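Local coordinates for Gp26 (PDB 4JZ5), which probably cleaves the glycan strands of Listeria peptidoglycan as the glycosyl hydrolase family 25 catalytic domain of a phage endolysin, at residues 84-98 / 131-143. Sequence-based numbering, arbitrary orientation.
Sequences FEGGQDTINEANMLV and ECQRFIDHVKGQT
Phe135 is a knob from helix 131-143 that sits in a hole formed by Thr90, Glu93, Ala94 and Leu97 of helix 87-98. The two helices are neighbours on the outside of the parallel strands of the family 25 α/β-barrel and run in the same general direction at 40°, their axes 8.7 Å apart at closest approach. With CG anti to the backbone N (chi1 179°), the Phe135 ring reaches across the interface: Ala94 CB lies over one face, 4.1 Å from the ring centroid, while Leu97 CD2 abuts the edge. Phe84, at the start of the crossing, comes up to the same ring with planes at 29°, but so displaced that little of one ring lies over the other; Thr90 CG2 rests over the centre of one Phe84 face. Beneath, His80 of strand 76-81 and Leu116 of strand 114-117 also meet Phe135, tying the helix pair to the barrel wall. Towards the C-terminal ends, Val139 packs against Ala94 and Leu97, and Val98 reaches Gln142 CB and Thr143 CG2.

Further out, the His138 imidazole is sandwiched between Ile91 CG2, 3.7 Å from its centroid, and Gln142 CG on the opposite face. His138 NE2 donates to Asn95 OD1 (2.8 Å), which lies in the ring plane; this places a proton on NE2 and would help hold the ring's rotation.

The polar edge gathers at the N-terminal end of 87-98. Thr90 OG1 donates to Glu131 OE1 on its anti side, and Arg134 NH1 forms a salt bridge to the syn lone pair of that oxygen. One water links Gly87 N to Glu131 OE2. Bent at chi3, Arg134 also directs NH1 to Gly87 O at 2.9 Å, nearly straight and within the guanidinium plane.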
loop_
_atom_site.group_PDB
_atom_site.type_symbol
_atom_site.label_atom_id
_atom_site.label_comp_id
_atom_site.label_asym_id
_atom_site.label_seq_id
_atom_site.Cartn_x
_atom_site.Cartn_y
_atom_site.Cartn_z
ATOM N N PHE A 84 -13.669 -1.450 8.049
ATOM C CA PHE A 84 -15.073 -1.566 7.681
ATOM C C PHE A 84 -15.882 -2.522 8.552
ATOM O O PHE A 84 -15.388 -3.536 9.047
ATOM C CB PHE A 84 -15.275 -1.842 6.177
ATOM C CG PHE A 84 -14.378 -2.900 5.573
ATOM C CD1 PHE A 84 -14.530 -4.243 5.883
ATOM C CD2 PHE A 84 -13.432 -2.554 4.634
ATOM C CE1 PHE A 84 -13.731 -5.205 5.278
ATOM C CE2 PHE A 84 -12.651 -3.521 4.011
ATOM C CZ PHE A 84 -12.795 -4.841 4.334
ATOM N N GLU A 85 -17.149 -2.173 8.721
ATOM C CA GLU A 85 -18.059 -2.915 9.585
ATOM C C GLU A 85 -18.766 -4.073 8.885
ATOM O O GLU A 85 -19.425 -4.872 9.549
ATOM C CB GLU A 85 -19.109 -1.959 10.174
ATOM C CG GLU A 85 -18.506 -0.924 11.127
ATOM C CD GLU A 85 -19.523 -0.070 11.851
ATOM O OE1 GLU A 85 -20.739 -0.212 11.588
ATOM O OE2 GLU A 85 -19.098 0.730 12.734
ATOM N N GLY A 86 -18.635 -4.161 7.562
ATOM C CA GLY A 86 -19.427 -5.078 6.769
ATOM C C GLY A 86 -20.528 -4.332 6.045
ATOM O O GLY A 86 -20.699 -3.130 6.216
ATOM N N GLY A 87 -21.279 -5.039 5.207
ATOM C CA GLY A 87 -22.419 -4.439 4.543
ATOM C C GLY A 87 -22.061 -3.194 3.759
ATOM O O GLY A 87 -21.052 -3.151 3.067
ATOM N N GLN A 88 -22.898 -2.172 3.865
ATOM C CA GLN A 88 -22.683 -0.966 3.098
ATOM C C GLN A 88 -21.405 -0.254 3.515
ATOM O O GLN A 88 -20.784 0.418 2.702
ATOM C CB GLN A 88 -23.874 -0.027 3.236
ATOM C CG GLN A 88 -23.768 1.246 2.404
ATOM C CD GLN A 88 -23.658 0.968 0.925
ATOM O OE1 GLN A 88 -24.301 0.053 0.406
ATOM N NE2 GLN A 88 -22.855 1.760 0.232
ATOM N N ASP A 89 -20.991 -0.389 4.776
ATOM C CA ASP A 89 -19.777 0.280 5.222
ATOM C C ASP A 89 -18.552 -0.195 4.451
ATOM O O ASP A 89 -17.648 0.592 4.200
ATOM C CB ASP A 89 -19.580 0.069 6.719
ATOM C CG ASP A 89 -18.532 0.990 7.308
ATOM O OD1 ASP A 89 -18.614 2.216 7.094
ATOM O OD2 ASP A 89 -17.645 0.492 8.021
ATOM N N THR A 90 -18.504 -1.467 4.067
ATOM C CA THR A 90 -17.389 -1.962 3.268
ATOM C C THR A 90 -17.307 -1.219 1.940
ATOM O O THR A 90 -16.227 -0.826 1.490
ATOM C CB THR A 90 -17.542 -3.456 3.024
ATOM O OG1 THR A 90 -17.666 -4.106 4.299
ATOM C CG2 THR A 90 -16.358 -4.031 2.262
ATOM N N ILE A 91 -18.457 -1.028 1.309
ATOM C CA ILE A 91 -18.520 -0.310 0.047
ATOM C C ILE A 91 -18.189 1.165 0.260
ATOM O O ILE A 91 -17.485 1.777 -0.550
ATOM C CB ILE A 91 -19.913 -0.474 -0.602
ATOM C CG1 ILE A 91 -20.226 -1.959 -0.823
ATOM C CG2 ILE A 91 -19.993 0.289 -1.919
ATOM C CD1 ILE A 91 -19.182 -2.698 -1.651
ATOM N N ASN A 92 -18.671 1.752 1.354
ATOM C CA ASN A 92 -18.347 3.149 1.616
ATOM C C ASN A 92 -16.840 3.332 1.797
ATOM O O ASN A 92 -16.273 4.333 1.347
ATOM C CB ASN A 92 -19.120 3.679 2.819
ATOM C CG ASN A 92 -20.608 3.788 2.555
ATOM O OD1 ASN A 92 -21.043 3.853 1.411
ATOM N ND2 ASN A 92 -21.392 3.829 3.618
ATOM N N GLU A 93 -16.176 2.363 2.426
ATOM C CA GLU A 93 -14.724 2.425 2.541
ATOM C C GLU A 93 -14.052 2.244 1.179
ATOM O O GLU A 93 -13.066 2.928 0.872
ATOM C CB GLU A 93 -14.195 1.388 3.541
ATOM C CG GLU A 93 -14.488 1.803 4.980
ATOM C CD GLU A 93 -13.546 1.239 6.016
ATOM O OE1 GLU A 93 -12.472 0.682 5.651
ATOM O OE2 GLU A 93 -13.860 1.397 7.211
ATOM N N ALA A 94 -14.563 1.346 0.348
ATOM C CA ALA A 94 -14.041 1.217 -1.007
ATOM C C ALA A 94 -14.153 2.554 -1.742
ATOM O O ALA A 94 -13.224 2.948 -2.459
ATOM C CB ALA A 94 -14.778 0.123 -1.745
ATOM N N ASN A 95 -15.263 3.257 -1.543
ATOM C CA ASN A 95 -15.431 4.564 -2.165
ATOM C C ASN A 95 -14.471 5.618 -1.632
ATOM O O ASN A 95 -14.154 6.564 -2.336
ATOM C CB ASN A 95 -16.866 5.041 -2.022
ATOM C CG ASN A 95 -17.804 4.305 -2.942
ATOM O OD1 ASN A 95 -17.396 3.817 -3.994
ATOM N ND2 ASN A 95 -19.076 4.244 -2.568
ATOM N N MET A 96 -13.982 5.465 -0.404
ATOM C CA MET A 96 -12.926 6.350 0.104
ATOM C C MET A 96 -11.674 6.208 -0.749
ATOM O O MET A 96 -11.033 7.186 -1.122
ATOM C CB MET A 96 -12.563 6.007 1.555
ATOM C CG MET A 96 -13.613 6.361 2.594
ATOM S SD MET A 96 -13.814 8.138 2.909
ATOM C CE MET A 96 -12.327 8.563 3.794
ATOM N N LEU A 97 -11.289 4.972 -1.025
ATOM C CA LEU A 97 -10.107 4.731 -1.832
ATOM C C LEU A 97 -10.317 5.255 -3.260
ATOM O O LEU A 97 -9.413 5.872 -3.833
ATOM C CB LEU A 97 -9.738 3.251 -1.816
ATOM C CG LEU A 97 -8.503 2.832 -2.623
ATOM C CD1 LEU A 97 -7.251 3.650 -2.306
ATOM C CD2 LEU A 97 -8.230 1.363 -2.401
ATOM N N VAL A 98 -11.495 5.029 -3.830
ATOM C CA VAL A 98 -11.794 5.565 -5.158
ATOM C C VAL A 98 -11.730 7.089 -5.144
ATOM O O VAL A 98 -11.136 7.708 -6.045
ATOM C CB VAL A 98 -13.164 5.072 -5.662
ATOM C CG1 VAL A 98 -13.519 5.712 -7.013
ATOM C CG2 VAL A 98 -13.173 3.561 -5.785
ATOM N N GLU A 131 -15.540 -9.981 2.809
ATOM C CA GLU A 131 -15.630 -8.533 2.864
ATOM C C GLU A 131 -14.440 -7.878 2.165
ATOM O O GLU A 131 -14.614 -6.881 1.471
ATOM C CB GLU A 131 -15.799 -8.051 4.300
ATOM C CG GLU A 131 -17.131 -8.493 4.921
ATOM C CD GLU A 131 -18.331 -7.972 4.168
ATOM O OE1 GLU A 131 -18.347 -6.797 3.784
ATOM O OE2 GLU A 131 -19.265 -8.765 3.953
ATOM N N CYS A 132 -13.245 -8.446 2.307
ATOM C CA CYS A 132 -12.112 -7.967 1.538
ATOM C C CYS A 132 -12.415 -8.072 0.048
ATOM O O CYS A 132 -12.087 -7.175 -0.713
ATOM C CB CYS A 132 -10.847 -8.759 1.873
ATOM S SG CYS A 132 -10.114 -8.314 3.453
ATOM N N GLN A 133 -13.019 -9.183 -0.368
ATOM C CA GLN A 133 -13.352 -9.363 -1.775
ATOM C C GLN A 133 -14.347 -8.306 -2.261
ATOM O O GLN A 133 -14.183 -7.764 -3.362
ATOM C CB GLN A 133 -13.914 -10.762 -2.041
ATOM C CG GLN A 133 -13.939 -11.082 -3.527
ATOM C CD GLN A 133 -12.545 -11.254 -4.055
ATOM O OE1 GLN A 133 -11.842 -12.172 -3.630
ATOM N NE2 GLN A 133 -12.084 -10.335 -4.887
ATOM N N ARG A 134 -15.373 -8.028 -1.460
ATOM C CA ARG A 134 -16.338 -6.994 -1.819
ATOM C C ARG A 134 -15.651 -5.649 -2.005
ATOM O O ARG A 134 -15.960 -4.920 -2.960
ATOM C CB ARG A 134 -17.449 -6.890 -0.778
ATOM C CG ARG A 134 -18.319 -8.137 -0.688
ATOM C CD ARG A 134 -19.376 -7.974 0.400
ATOM N NE ARG A 134 -20.349 -6.949 0.038
ATOM C CZ ARG A 134 -20.697 -5.905 0.779
ATOM N NH1 ARG A 134 -20.184 -5.696 1.979
ATOM N NH2 ARG A 134 -21.587 -5.054 0.289
ATOM N N PHE A 135 -14.745 -5.307 -1.102
ATOM C CA PHE A 135 -14.004 -4.056 -1.208
ATOM C C PHE A 135 -13.199 -3.991 -2.504
ATOM O O PHE A 135 -13.287 -3.019 -3.252
ATOM C CB PHE A 135 -13.088 -3.928 0.016
ATOM C CG PHE A 135 -12.229 -2.683 0.027
ATOM C CD1 PHE A 135 -11.088 -2.593 -0.753
ATOM C CD2 PHE A 135 -12.561 -1.608 0.842
ATOM C CE1 PHE A 135 -10.307 -1.450 -0.740
ATOM C CE2 PHE A 135 -11.776 -0.463 0.867
ATOM C CZ PHE A 135 -10.650 -0.390 0.069
ATOM N N ILE A 136 -12.408 -5.020 -2.748
ATOM C CA ILE A 136 -11.517 -5.060 -3.899
ATOM C C ILE A 136 -12.308 -5.057 -5.207
ATOM O O ILE A 136 -11.977 -4.301 -6.126
ATOM C CB ILE A 136 -10.580 -6.271 -3.777
ATOM C CG1 ILE A 136 -9.580 -6.021 -2.632
ATOM C CG2 ILE A 136 -9.882 -6.580 -5.102
ATOM C CD1 ILE A 136 -8.799 -7.242 -2.227
ATOM N N ASP A 137 -13.359 -5.866 -5.284
ATOM C CA ASP A 137 -14.189 -5.882 -6.471
ATOM C C ASP A 137 -14.750 -4.494 -6.740
ATOM O O ASP A 137 -14.837 -4.062 -7.896
ATOM C CB ASP A 137 -15.379 -6.817 -6.291
ATOM C CG ASP A 137 -15.010 -8.298 -6.244
ATOM O OD1 ASP A 137 -13.862 -8.666 -6.519
ATOM O OD2 ASP A 137 -15.925 -9.100 -5.937
ATOM N N HIS A 138 -15.197 -3.801 -5.700
ATOM C CA HIS A 138 -15.779 -2.489 -5.902
ATOM C C HIS A 138 -14.758 -1.503 -6.453
ATOM O O HIS A 138 -15.026 -0.779 -7.414
ATOM C CB HIS A 138 -16.406 -1.968 -4.611
ATOM C CG HIS A 138 -17.229 -0.747 -4.817
ATOM N ND1 HIS A 138 -18.472 -0.800 -5.405
ATOM C CD2 HIS A 138 -16.994 0.558 -4.549
ATOM C CE1 HIS A 138 -18.967 0.423 -5.488
ATOM N NE2 HIS A 138 -18.093 1.263 -4.972
ATOM N N VAL A 139 -13.580 -1.466 -5.844
ATOM C CA VAL A 139 -12.567 -0.521 -6.285
ATOM C C VAL A 139 -12.129 -0.817 -7.730
ATOM O O VAL A 139 -12.005 0.098 -8.545
ATOM C CB VAL A 139 -11.361 -0.521 -5.336
ATOM C CG1 VAL A 139 -10.274 0.403 -5.854
ATOM C CG2 VAL A 139 -11.785 -0.124 -3.934
ATOM N N LYS A 140 -11.891 -2.083 -8.040
ATOM C CA LYS A 140 -11.512 -2.465 -9.406
ATOM C C LYS A 140 -12.611 -2.067 -10.386
ATOM O O LYS A 140 -12.326 -1.516 -11.460
ATOM C CB LYS A 140 -11.245 -3.971 -9.501
ATOM C CG LYS A 140 -9.932 -4.389 -8.849
ATOM C CD LYS A 140 -9.739 -5.895 -8.814
ATOM C CE LYS A 140 -9.696 -6.559 -10.187
ATOM N NZ LYS A 140 -8.557 -6.086 -11.022
ATOM N N GLY A 141 -13.859 -2.334 -10.033
ATOM C CA GLY A 141 -14.964 -2.038 -10.922
ATOM C C GLY A 141 -15.201 -0.560 -11.146
ATOM O O GLY A 141 -15.726 -0.180 -12.193
ATOM N N GLN A 142 -14.849 0.262 -10.165
ATOM C CA GLN A 142 -15.011 1.702 -10.285
ATOM C C GLN A 142 -13.896 2.363 -11.078
ATOM O O GLN A 142 -14.132 3.369 -11.747
ATOM C CB GLN A 142 -15.092 2.356 -8.902
ATOM C CG GLN A 142 -16.343 2.002 -8.100
ATOM C CD GLN A 142 -17.641 2.471 -8.741
ATOM O OE1 GLN A 142 -18.525 1.664 -9.023
ATOM N NE2 GLN A 142 -17.765 3.766 -8.962
ATOM N N THR A 143 -12.692 1.809 -11.011
ATOM C CA THR A 143 -11.511 2.496 -11.510
ATOM C C THR A 143 -10.802 1.823 -12.685
ATOM O O THR A 143 -10.128 2.497 -13.446
ATOM C CB THR A 143 -10.456 2.665 -10.394
ATOM O OG1 THR A 143 -9.928 1.385 -10.014
ATOM C CG2 THR A 143 -11.029 3.408 -9.193
HETATM O O HOH W 1 -21.692 -7.805 4.149
HETATM O O HOH W 2 -23.669 -3.013 0.647
#